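Local coordinates for ABC-type transport system, molybdenum-specific extracellular solute-binding protein (Clostridium difficile, PDB 4KD5), which probably binds molybdate or tungstate outside the cell as the solute-binding component of an ABC transporter, at residues K82-N87 and E213-E218. Sequence-based numbering, arbitrary orientation. Where two conformers were deposited one is given.
Sequences KDLVKN and EFLLSE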
ATOM      1  N   LYS A  82      12.236 -10.127  -8.058  1.00 47.71           N
ATOM      2  CA  LYS A  82      12.871 -11.053  -7.123  1.00 49.97           C
ATOM      3  C   LYS A  82      12.815 -12.484  -7.628  1.00 45.56           C
ATOM      4  O   LYS A  82      11.991 -12.820  -8.482  1.00 49.49           O
ATOM      5  CB  LYS A  82      12.189 -10.983  -5.750  1.00 56.17           C
ATOM      6  CG  LYS A  82      12.827 -10.016  -4.776  1.00 65.96           C
ATOM      7  CD  LYS A  82      11.928  -8.824  -4.503  1.00 71.78           C
ATOM      8  CE  LYS A  82      12.731  -7.680  -3.898  1.00 83.44           C
ATOM      9  NZ  LYS A  82      11.868  -6.527  -3.516  1.00 88.51           N
ATOM     10  N   ASP A  83      13.685 -13.325  -7.082  1.00 45.22           N
ATOM     11  CA  ASP A  83      13.620 -14.750  -7.342  1.00 52.72           C
ATOM     12  C   ASP A  83      12.725 -15.397  -6.297  1.00 54.26           C
ATOM     13  O   ASP A  83      13.061 -15.415  -5.113  1.00 55.15           O
ATOM     14  CB  ASP A  83      15.023 -15.360  -7.316  1.00 60.78           C
ATOM     15  CG  ASP A  83      15.877 -14.895  -8.474  1.00 68.79           C
ATOM     16  OD1 ASP A  83      15.299 -14.540  -9.516  1.00 71.27           O
ATOM     17  OD2 ASP A  83      17.118 -14.877  -8.334  1.00 72.12           O
ATOM     18  N   LEU A  84      11.572 -15.893  -6.737  1.00 49.76           N
ATOM     19  CA  LEU A  84      10.601 -16.496  -5.834  1.00 48.24           C
ATOM     20  C   LEU A  84      11.108 -17.834  -5.299  1.00 52.29           C
ATOM     21  O   LEU A  84      11.491 -17.943  -4.130  1.00 56.04           O
ATOM     22  CB  LEU A  84       9.263 -16.668  -6.551  1.00 44.39           C
ATOM     23  CG  LEU A  84       8.096 -17.197  -5.730  1.00 45.82           C
ATOM     24  CD1 LEU A  84       8.058 -16.454  -4.416  1.00 42.48           C
ATOM     25  CD2 LEU A  84       6.791 -17.029  -6.492  1.00 33.73           C
ATOM     26  N   VAL A  85      11.108 -18.847  -6.161  1.00 43.93           N
ATOM     27  CA  VAL A  85      11.675 -20.146  -5.818  1.00 44.53           C
ATOM     28  C   VAL A  85      12.568 -20.642  -6.943  1.00 51.00           C
ATOM     29  O   VAL A  85      12.623 -20.049  -8.022  1.00 50.90           O
ATOM     30  CB  VAL A  85      10.596 -21.206  -5.532  1.00 48.32           C
ATOM     31  CG1 VAL A  85       9.655 -20.734  -4.443  1.00 45.65           C
ATOM     32  CG2 VAL A  85       9.815 -21.527  -6.798  1.00 53.30           C
ATOM     33  N   LYS A  86      13.267 -21.736  -6.683  1.00 50.55           N
ATOM     34  CA  LYS A  86      14.076 -22.371  -7.706  1.00 63.59           C
ATOM     35  C   LYS A  86      13.813 -23.865  -7.669  1.00 65.32           C
ATOM     36  O   LYS A  86      13.335 -24.390  -6.663  1.00 64.16           O
ATOM     37  CB  LYS A  86      15.562 -22.069  -7.497  1.00 68.93           C
ATOM     38  CG  LYS A  86      16.131 -22.616  -6.195  1.00 74.08           C
ATOM     39  CD  LYS A  86      17.592 -22.205  -5.974  1.00 88.26           C
ATOM     40  CE  LYS A  86      18.123 -21.249  -7.037  1.00 97.98           C
ATOM     41  NZ  LYS A  86      17.826 -19.816  -6.747  1.00 97.95           N
ATOM     42  N   ASN A  87      14.108 -24.552  -8.767  1.00 65.53           N
ATOM     43  CA  ASN A  87      13.928 -25.994  -8.801  1.00 55.55           C
ATOM     44  C   ASN A  87      15.267 -26.704  -8.711  1.00 59.39           C
ATOM     45  O   ASN A  87      16.319 -26.075  -8.833  1.00 68.03           O
ATOM     46  CB  ASN A  87      13.188 -26.411 -10.072  1.00 66.34           C
ATOM     47  CG  ASN A  87      12.015 -27.322  -9.786  1.00 65.29           C
ATOM     48  OD1 ASN A  87      12.072 -28.164  -8.887  1.00 67.67           O
ATOM     49  ND2 ASN A  87      10.936 -27.152 -10.544  1.00 60.50           N
ATOM     50  N   GLU A 213       5.038 -10.331  -1.192  0.54 47.63           N
ATOM     51  CA  GLU A 213       5.793 -10.568   0.034  0.54 49.89           C
ATOM     52  C   GLU A 213       5.292 -11.776   0.820  0.54 49.33           C
ATOM     53  O   GLU A 213       6.028 -12.338   1.623  0.54 50.66           O
ATOM     54  CB  GLU A 213       5.864  -9.314   0.910  0.54 48.46           C
ATOM     55  CG  GLU A 213       7.242  -8.652   0.920  0.54 50.81           C
ATOM     56  CD  GLU A 213       8.338  -9.554   1.478  0.54 53.87           C
ATOM     57  OE1 GLU A 213       9.520  -9.322   1.148  0.54 57.66           O
ATOM     58  OE2 GLU A 213       8.027 -10.485   2.253  0.54 52.20           O
ATOM     59  N   PHE A 214       4.051 -12.186   0.579  1.00 43.06           N
ATOM     60  CA  PHE A 214       3.546 -13.414   1.183  1.00 46.12           C
ATOM     61  C   PHE A 214       4.253 -14.605   0.549  1.00 40.98           C
ATOM     62  O   PHE A 214       4.593 -15.574   1.222  1.00 46.26           O
ATOM     63  CB  PHE A 214       2.033 -13.552   1.002  1.00 42.11           C
ATOM     64  CG  PHE A 214       1.499 -14.895   1.412  1.00 47.91           C
ATOM     65  CD1 PHE A 214       1.452 -15.257   2.750  1.00 54.46           C
ATOM     66  CD2 PHE A 214       1.043 -15.796   0.460  1.00 43.06           C
ATOM     67  CE1 PHE A 214       0.962 -16.499   3.135  1.00 53.87           C
ATOM     68  CE2 PHE A 214       0.550 -17.038   0.836  1.00 46.86           C
ATOM     69  CZ  PHE A 214       0.509 -17.389   2.177  1.00 51.33           C
ATOM     70  N   LEU A 215       4.468 -14.510  -0.758  1.00 43.70           N
ATOM     71  CA  LEU A 215       5.157 -15.546  -1.513  1.00 47.94           C
ATOM     72  C   LEU A 215       6.606 -15.677  -1.055  1.00 49.88           C
ATOM     73  O   LEU A 215       7.146 -16.779  -0.981  1.00 46.27           O
ATOM     74  CB  LEU A 215       5.103 -15.227  -3.009  1.00 46.09           C
ATOM     75  CG  LEU A 215       3.725 -15.039  -3.640  1.00 48.66           C
ATOM     76  CD1 LEU A 215       3.836 -14.685  -5.118  1.00 48.67           C
ATOM     77  CD2 LEU A 215       2.894 -16.292  -3.464  1.00 45.37           C
ATOM     78  N   LEU A 216       7.222 -14.542  -0.740  1.00 44.55           N
ATOM     79  CA  LEU A 216       8.622 -14.499  -0.333  1.00 43.71           C
ATOM     80  C   LEU A 216       8.775 -14.732   1.168  1.00 51.63           C
ATOM     81  O   LEU A 216       9.889 -14.760   1.692  1.00 53.94           O
ATOM     82  CB  LEU A 216       9.249 -13.159  -0.734  1.00 39.56           C
ATOM     83  CG  LEU A 216       9.194 -12.795  -2.218  1.00 44.88           C
ATOM     84  CD1 LEU A 216       9.591 -11.348  -2.449  1.00 38.06           C
ATOM     85  CD2 LEU A 216      10.093 -13.713  -3.033  1.00 43.63           C
ATOM     86  N   SER A 217       7.649 -14.906   1.857  1.00 53.97           N
ATOM     87  CA  SER A 217       7.662 -15.109   3.307  1.00 58.15           C
ATOM     88  C   SER A 217       7.906 -16.569   3.682  1.00 55.47           C
ATOM     89  O   SER A 217       7.775 -17.464   2.843  1.00 57.31           O
ATOM     90  CB  SER A 217       6.351 -14.627   3.928  1.00 62.19           C
ATOM     91  OG  SER A 217       5.309 -15.557   3.700  1.00 64.88           O
ATOM     92  N   GLU A 218       8.260 -16.795   4.945  1.00 59.14           N
ATOM     93  CA  GLU A 218       8.576 -18.131   5.440  1.00 64.16           C
ATOM     94  C   GLU A 218       7.431 -19.117   5.222  1.00 71.82           C
ATOM     95  O   GLU A 218       7.650 -20.238   4.770  1.00 78.97           O
ATOM     96  CB  GLU A 218       8.979 -18.065   6.918  1.00 64.70           C
ATOM     97  CG  GLU A 218      10.191 -17.171   7.178  1.00 76.25           C
ATOM     98  CD  GLU A 218      10.380 -16.833   8.647  1.00 89.30           C
ATOM     99  OE1 GLU A 218       9.796 -17.531   9.502  1.00 98.93           O
ATOM    100  OE2 GLU A 218      11.112 -15.865   8.942  1.00 90.05           O
TER
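Leu-84 reaches from its strand to the end of helix 205-215 and sets its two methyl groups against Leu-215, while Leu-216 lies over the strand beside it. CD1 of Leu-84 comes to 3.5 Å from CB of Leu-215, because the first torsion (chi1 -176°) turns CG away from the backbone N and beside the carbonyl carbon. Its CD2 lies 4.0 Å from CD1 of Leu-215; the two side chains run at a slant to each other. Leu-216 uses both of its methyls: CD2 sits 3.7 Å from Leu-84 CD1 and also touches Leu-84 CA, and CD1 meets Lys-82 CD at 4.0 Å, where the chains cross at nearly a right angle. Leu-84 and Leu-215 are buried and Lys-82 is exposed, its NZ hydrogen-bonded to Asp-79 O. No hydrogen bond joins the segments directly, but NE2 of Gln-221 donates to the backbone O of both Leu-84 and Leu-215. This is helix-end-on-strand packing in one alpha/beta lobe of a periplasmic-binding-protein fold, about 12 Å between the side chains of Leu-84 and Ser-15, a predicted molybdate ligand. Phe-224 of helix 218-226 touches Leu-84, Ile-23 of helix 17-28 packs on Leu-215, and strand 193-198 pairs antiparallel with strand 82-94.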